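Long-range contacts in N-acyl homoserine lactonase (Bacillus thuringiensis, PDB 2BTN), which probably hydrolyses the lactone ring of N-acyl homoserine lactones, the signals of bacterial quorum sensing, as a dizinc enzyme of the metallo-beta-lactamase superfamily: residues T121-Q126 with L148-I153; V5-F10 with L41-E46. All coordinates share one frame; numbering follows the deposited sequence.

Contact 1: residues T121-Q126 with L148-I153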
loop_
_atom_site.group_PDB
_atom_site.type_symbol
_atom_site.label_atom_id
_atom_site.label_comp_id
_atom_site.label_asym_id
_atom_site.label_seq_id
_atom_site.Cartn_x
_atom_site.Cartn_y
_atom_site.Cartn_z
ATOM N N THR A 121 -11.786 -9.029 -10.840
ATOM C CA THR A 121 -11.128 -9.410 -9.596
ATOM C C THR A 121 -11.780 -8.693 -8.425
ATOM O O THR A 121 -12.049 -7.505 -8.524
ATOM C CB THR A 121 -9.641 -9.023 -9.659
ATOM O OG1 THR A 121 -9.050 -9.605 -10.827
ATOM C CG2 THR A 121 -8.869 -9.629 -8.492
ATOM N N PRO A 122 -12.049 -9.406 -7.326
ATOM C CA PRO A 122 -12.524 -8.742 -6.111
ATOM C C PRO A 122 -11.458 -7.786 -5.577
ATOM O O PRO A 122 -10.281 -8.141 -5.509
ATOM C CB PRO A 122 -12.797 -9.899 -5.142
ATOM C CG PRO A 122 -12.896 -11.134 -6.021
ATOM C CD PRO A 122 -11.951 -10.869 -7.169
ATOM N N ILE A 123 -11.883 -6.571 -5.248
ATOM C CA ILE A 123 -11.016 -5.550 -4.677
ATOM C C ILE A 123 -11.349 -5.367 -3.202
ATOM O O ILE A 123 -12.375 -4.770 -2.847
ATOM C CB ILE A 123 -11.157 -4.196 -5.429
ATOM C CG1 ILE A 123 -10.792 -4.366 -6.922
ATOM C CG2 ILE A 123 -10.272 -3.119 -4.734
ATOM C CD1 ILE A 123 -11.055 -3.109 -7.787
ATOM N N ILE A 124 -10.482 -5.896 -2.352
ATOM C CA ILE A 124 -10.655 -5.788 -0.911
ATOM C C ILE A 124 -10.269 -4.413 -0.386
ATOM O O ILE A 124 -9.129 -3.946 -0.579
ATOM C CB ILE A 124 -9.880 -6.909 -0.172
ATOM C CG1 ILE A 124 -10.242 -8.274 -0.780
ATOM C CG2 ILE A 124 -10.182 -6.832 1.350
ATOM C CD1 ILE A 124 -9.345 -9.434 -0.374
ATOM N N VAL A 125 -11.241 -3.776 0.260
ATOM C CA VAL A 125 -11.150 -2.425 0.756
ATOM C C VAL A 125 -11.983 -2.310 2.041
ATOM O O VAL A 125 -13.060 -2.890 2.156
ATOM C CB VAL A 125 -11.614 -1.388 -0.344
ATOM C CG1 VAL A 125 -13.099 -1.496 -0.647
ATOM C CG2 VAL A 125 -11.256 0.049 0.048
ATOM N N GLN A 126 -11.480 -1.543 2.999
ATOM C CA GLN A 126 -12.189 -1.272 4.241
ATOM C C GLN A 126 -13.417 -0.404 4.004
ATOM O O GLN A 126 -13.411 0.487 3.152
ATOM C CB GLN A 126 -11.260 -0.598 5.247
ATOM C CG GLN A 126 -10.130 -1.526 5.722
ATOM C CD GLN A 126 -10.558 -2.535 6.773
ATOM O OE1 GLN A 126 -9.856 -3.532 7.003
ATOM N NE2 GLN A 126 -11.653 -2.257 7.457
ATOM N N LEU A 148 -16.738 -1.413 -10.073
ATOM C CA LEU A 148 -15.749 -2.478 -9.818
ATOM C C LEU A 148 -16.314 -3.503 -8.831
ATOM O O LEU A 148 -17.295 -3.221 -8.128
ATOM C CB LEU A 148 -14.427 -1.885 -9.287
ATOM C CG LEU A 148 -13.809 -0.772 -10.139
ATOM C CD1 LEU A 148 -12.512 -0.218 -9.500
ATOM C CD2 LEU A 148 -13.567 -1.221 -11.620
ATOM N N ASN A 149 -15.715 -4.693 -8.805
ATOM C CA ASN A 149 -16.147 -5.761 -7.923
ATOM C C ASN A 149 -15.551 -5.562 -6.513
ATOM O O ASN A 149 -14.675 -6.311 -6.107
ATOM C CB ASN A 149 -15.758 -7.150 -8.507
ATOM C CG ASN A 149 -16.338 -8.319 -7.705
ATOM O OD1 ASN A 149 -17.262 -8.141 -6.924
ATOM N ND2 ASN A 149 -15.787 -9.521 -7.900
ATOM N N TYR A 150 -16.050 -4.571 -5.764
ATOM C CA TYR A 150 -15.570 -4.345 -4.399
ATOM C C TYR A 150 -15.932 -5.462 -3.440
ATOM O O TYR A 150 -17.071 -5.935 -3.412
ATOM C CB TYR A 150 -16.080 -3.012 -3.830
ATOM C CG TYR A 150 -15.573 -1.837 -4.601
ATOM C CD1 TYR A 150 -14.222 -1.469 -4.546
ATOM C CD2 TYR A 150 -16.434 -1.097 -5.410
ATOM C CE1 TYR A 150 -13.744 -0.388 -5.264
ATOM C CE2 TYR A 150 -15.977 -0.022 -6.130
ATOM C CZ TYR A 150 -14.634 0.331 -6.049
ATOM O OH TYR A 150 -14.182 1.382 -6.774
ATOM N N LYS A 151 -14.955 -5.860 -2.634
ATOM C CA LYS A 151 -15.218 -6.802 -1.563
ATOM C C LYS A 151 -14.939 -6.025 -0.282
ATOM O O LYS A 151 -13.792 -5.908 0.161
ATOM C CB LYS A 151 -14.342 -8.041 -1.762
ATOM C CG LYS A 151 -14.347 -9.064 -0.645
ATOM C CD LYS A 151 -13.685 -10.350 -1.130
ATOM C CE LYS A 151 -13.299 -11.224 0.043
ATOM N NZ LYS A 151 -14.513 -11.796 0.672
ATOM N N ILE A 152 -16.000 -5.437 0.272
ATOM C CA ILE A 152 -15.865 -4.476 1.360
ATOM C C ILE A 152 -15.820 -5.195 2.709
ATOM O O ILE A 152 -16.720 -5.984 3.039
ATOM C CB ILE A 152 -17.011 -3.426 1.317
ATOM C CG1 ILE A 152 -16.968 -2.633 -0.004
ATOM C CG2 ILE A 152 -16.925 -2.518 2.514
ATOM C CD1 ILE A 152 -18.318 -2.074 -0.420
ATOM N N ILE A 153 -14.761 -4.933 3.477
ATOM C CA ILE A 153 -14.578 -5.591 4.774
ATOM C C ILE A 153 -14.535 -4.535 5.867
ATOM O O ILE A 153 -14.473 -3.353 5.551
ATOM C CB ILE A 153 -13.282 -6.435 4.757
ATOM C CG1 ILE A 153 -12.034 -5.535 4.477
ATOM C CG2 ILE A 153 -13.420 -7.591 3.740
ATOM C CD1 ILE A 153 -10.655 -6.151 4.879
HETATM O O HOH W 1 -13.281 -5.378 -9.876
#
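Ile-123 and Val-125 each pair through both N and O with segment 148-153. Ile-123 N gives its hydrogen to Asn-149 O (2.9 Å), and Ile-123 O takes that of Lys-151 N at 2.8 Å, the donor sitting well above the carbonyl plane. Val-125 continues the parallel pattern with a weak bond to Lys-151 O and a firmer one from Ile-153 N to Val-125 O (3.0 Å). Beside the first of these bonds, a water receives the hydrogen of Asn-149 N and donates to Thr-121 O. The two strands and helix 127-133 between them form a beta-alpha-beta unit at one border of the seven-stranded sheet, with 150-153 outermost.

Apolar packing divides between the two faces. On that of Ile-123, Tyr-150 and Val-125, Ile-123 CD1 reaches Leu-148 CD1 (3.7 Å), and Val-125 CG1 lies 4.1 Å from Tyr-150 CD1, approaching the ring at a slant; Tyr-130 of the helix packs against Val-125, Ile-152 and the Tyr-150 ring. On the other, Ile-153 has CG1 between its backbone N and carbonyl carbon (chi1 60°), which carries CD1 across to Ile-124 CG2 at 3.6 Å. The methylenes of Lys-151 run alongside Ile-124 CG1, CD being 4.0 Å from it, before NZ turns off to bond Tyr-157 OH. Asn-149 ND2 lies beside the ring of Pro-122 and hydrogen-bonds Asn-120 O.

Contact 2: residues V5-F10 with L41-E46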
loop_
_atom_site.group_PDB
_atom_site.type_symbol
_atom_site.label_atom_id
_atom_site.label_comp_id
_atom_site.label_asym_id
_atom_site.label_seq_id
_atom_site.Cartn_x
_atom_site.Cartn_y
_atom_site.Cartn_z
ATOM N N VAL A 5 2.845 -17.713 1.829
ATOM C CA VAL A 5 2.980 -17.107 0.516
ATOM C C VAL A 5 4.274 -17.646 -0.117
ATOM O O VAL A 5 5.335 -17.629 0.530
ATOM C CB VAL A 5 3.029 -15.584 0.672
ATOM C CG1 VAL A 5 3.428 -14.879 -0.618
ATOM C CG2 VAL A 5 1.671 -15.085 1.165
ATOM N N LYS A 6 4.181 -18.140 -1.356
ATOM C CA LYS A 6 5.350 -18.689 -2.060
ATOM C C LYS A 6 6.409 -17.622 -2.347
ATOM O O LYS A 6 7.618 -17.852 -2.150
ATOM C CB LYS A 6 4.954 -19.350 -3.384
ATOM C CG LYS A 6 3.850 -20.408 -3.316
ATOM C CD LYS A 6 3.959 -21.329 -4.544
ATOM C CE LYS A 6 2.607 -21.877 -5.017
ATOM N NZ LYS A 6 2.077 -21.109 -6.193
ATOM N N LYS A 7 5.946 -16.464 -2.829
ATOM C CA LYS A 7 6.820 -15.350 -3.199
ATOM C C LYS A 7 6.122 -14.023 -2.923
ATOM O O LYS A 7 4.925 -13.859 -3.209
ATOM C CB LYS A 7 7.222 -15.397 -4.678
ATOM C CG LYS A 7 7.690 -16.752 -5.179
ATOM C CD LYS A 7 8.117 -16.679 -6.616
ATOM C CE LYS A 7 8.626 -18.039 -7.078
ATOM N NZ LYS A 7 9.310 -17.916 -8.379
ATOM N N LEU A 8 6.868 -13.109 -2.331
ATOM C CA LEU A 8 6.420 -11.745 -2.141
ATOM C C LEU A 8 7.326 -10.836 -2.944
ATOM O O LEU A 8 8.521 -10.736 -2.658
ATOM C CB LEU A 8 6.445 -11.363 -0.658
ATOM C CG LEU A 8 6.298 -9.876 -0.289
ATOM C CD1 LEU A 8 5.058 -9.185 -0.909
ATOM C CD2 LEU A 8 6.251 -9.762 1.205
ATOM N N TYR A 9 6.749 -10.185 -3.956
ATOM C CA TYR A 9 7.505 -9.297 -4.858
ATOM C C TYR A 9 7.263 -7.848 -4.509
ATOM O O TYR A 9 6.115 -7.436 -4.421
ATOM C CB TYR A 9 7.006 -9.469 -6.293
ATOM C CG TYR A 9 7.344 -10.762 -7.000
ATOM C CD1 TYR A 9 8.640 -11.013 -7.481
ATOM C CD2 TYR A 9 6.347 -11.704 -7.264
ATOM C CE1 TYR A 9 8.938 -12.197 -8.177
ATOM C CE2 TYR A 9 6.630 -12.878 -7.956
ATOM C CZ TYR A 9 7.921 -13.117 -8.409
ATOM O OH TYR A 9 8.168 -14.276 -9.098
ATOM N N PHE A 10 8.334 -7.077 -4.345
ATOM C CA PHE A 10 8.246 -5.622 -4.201
ATOM C C PHE A 10 8.397 -5.013 -5.575
ATOM O O PHE A 10 9.368 -5.270 -6.259
ATOM C CB PHE A 10 9.366 -5.088 -3.301
ATOM C CG PHE A 10 9.135 -5.307 -1.828
ATOM C CD1 PHE A 10 8.954 -6.590 -1.309
ATOM C CD2 PHE A 10 9.109 -4.230 -0.955
ATOM C CE1 PHE A 10 8.764 -6.794 0.078
ATOM C CE2 PHE A 10 8.900 -4.418 0.406
ATOM C CZ PHE A 10 8.734 -5.716 0.917
ATOM N N LEU A 41 3.214 -7.942 -5.062
ATOM C CA LEU A 41 2.600 -9.077 -5.706
ATOM C C LEU A 41 2.918 -10.316 -4.895
ATOM O O LEU A 41 4.095 -10.610 -4.606
ATOM C CB LEU A 41 3.066 -9.209 -7.166
ATOM C CG LEU A 41 2.543 -10.415 -7.954
ATOM C CD1 LEU A 41 1.058 -10.307 -8.229
ATOM C CD2 LEU A 41 3.325 -10.557 -9.276
ATOM N N LEU A 42 1.850 -11.018 -4.511
ATOM C CA LEU A 42 1.942 -12.179 -3.654
ATOM C C LEU A 42 1.535 -13.409 -4.452
ATOM O O LEU A 42 0.389 -13.502 -4.914
ATOM C CB LEU A 42 1.023 -12.042 -2.421
ATOM C CG LEU A 42 1.051 -10.789 -1.523
ATOM C CD1 LEU A 42 0.003 -10.904 -0.413
ATOM C CD2 LEU A 42 2.388 -10.639 -0.915
ATOM N N GLU A 43 2.470 -14.331 -4.636
ATOM C CA GLU A 43 2.162 -15.630 -5.240
ATOM C C GLU A 43 1.710 -16.587 -4.145
ATOM O O GLU A 43 2.470 -16.861 -3.216
ATOM C CB GLU A 43 3.388 -16.200 -5.967
ATOM C CG GLU A 43 3.941 -15.286 -7.048
ATOM C CD GLU A 43 3.152 -15.332 -8.337
ATOM O OE1 GLU A 43 2.105 -16.028 -8.380
ATOM O OE2 GLU A 43 3.588 -14.673 -9.315
ATOM N N THR A 44 0.462 -17.054 -4.235
ATOM C CA THR A 44 -0.107 -17.978 -3.239
ATOM C C THR A 44 -0.647 -19.236 -3.902
ATOM O O THR A 44 -0.822 -19.270 -5.122
ATOM C CB THR A 44 -1.256 -17.323 -2.411
ATOM O OG1 THR A 44 -2.470 -17.284 -3.182
ATOM C CG2 THR A 44 -0.945 -15.876 -2.041
ATOM N N GLU A 45 -0.959 -20.251 -3.088
ATOM C CA GLU A 45 -1.546 -21.499 -3.586
ATOM C C GLU A 45 -2.787 -21.271 -4.469
ATOM O O GLU A 45 -2.900 -21.848 -5.545
ATOM C CB GLU A 45 -1.876 -22.451 -2.419
ATOM C CG GLU A 45 -2.325 -23.844 -2.860
ATOM C CD GLU A 45 -2.838 -24.716 -1.713
ATOM O OE1 GLU A 45 -3.484 -24.188 -0.765
ATOM O OE2 GLU A 45 -2.607 -25.947 -1.768
ATOM N N GLU A 46 -3.713 -20.423 -4.026
ATOM C CA GLU A 46 -4.961 -20.218 -4.775
ATOM C C GLU A 46 -4.827 -19.209 -5.926
ATOM O O GLU A 46 -5.763 -19.045 -6.727
ATOM C CB GLU A 46 -6.096 -19.771 -3.853
ATOM C CG GLU A 46 -6.423 -20.717 -2.703
ATOM C CD GLU A 46 -7.069 -19.966 -1.553
ATOM O OE1 GLU A 46 -6.460 -19.889 -0.460
ATOM O OE2 GLU A 46 -8.168 -19.403 -1.759
HETATM O O HOH W 2 5.768 -15.371 -10.728
#
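Leu-8 and Leu-42 form a non-hydrogen-bonded pair in this antiparallel junction, their side chains lying side by side and both resting on Ile-180 of strand 176-182. Val-5 joins them from just before the strand: with CG1 anti to its N (chi1 169°), that methyl reaches Leu-42 CB at 4.1 Å. This is the side turned to the second sheet of the alpha-beta/beta-alpha sandwich.

On the opposite face, with Lys-7, Leu-41 and Glu-43, Tyr-9 does most of the touching. Its CD2 lies 3.8 Å from Leu-41 CD2, and Glu-43 CG comes to the ring edge, near the ring plane, 3.7 Å from CE2; the ring and carboxylate planes stand 77° apart. Phe-248 meets the same ring edge-to-face.

The backbones join through Tyr-9 N to Leu-41 O (2.8 Å), returned by Leu-41 N to Tyr-9 O, and through Glu-43 N to Lys-7 O (2.9 Å). A classic beta bulge sets Lys-6 and Lys-7 together against the single residue Glu-43, and Lys-6 N bonds Glu-43 O at 2.8 Å, though bent at the hydrogen (132°).

At the polar edge a water donates to Glu-43 OE2 and also meets Tyr-9 OH, while Glu-43 OE1 bonds Tyr-94 OH. Lys-6 NZ is 5.5 Å from Glu-43 OE1, too far for a salt bridge, so any stabilisation of the carboxylate's negative charge by this lysine is probably through space, while the bonds named here come from a water and a tyrosine hydroxyl, which are neutral.

How the contacts relate
Both contacts belong to the same mixed seven-stranded sheet, in its order 75-78, 7-19, 32-44, 47-51, 101-103, 123-126, 150-153. Contact 2 joins its second and third strands with antiparallel pairing, and contact 1 its last two with parallel pairing; strands 47-51 and 101-103 lie between. The centres of the two contacts are about 19 Å apart and their nearest atoms about 9 Å, without touching. Strand 163-167 of the other sheet packs on both, through Leu-165 in contact 1 and Val-163 in contact 2. Contact 1 is the one nearer the metal site: the Val-125 side chain is about 12 Å from a zinc ion and about 7 Å from the side chain of His-106, a probable zinc ligand. Contact 2 lies away from the site.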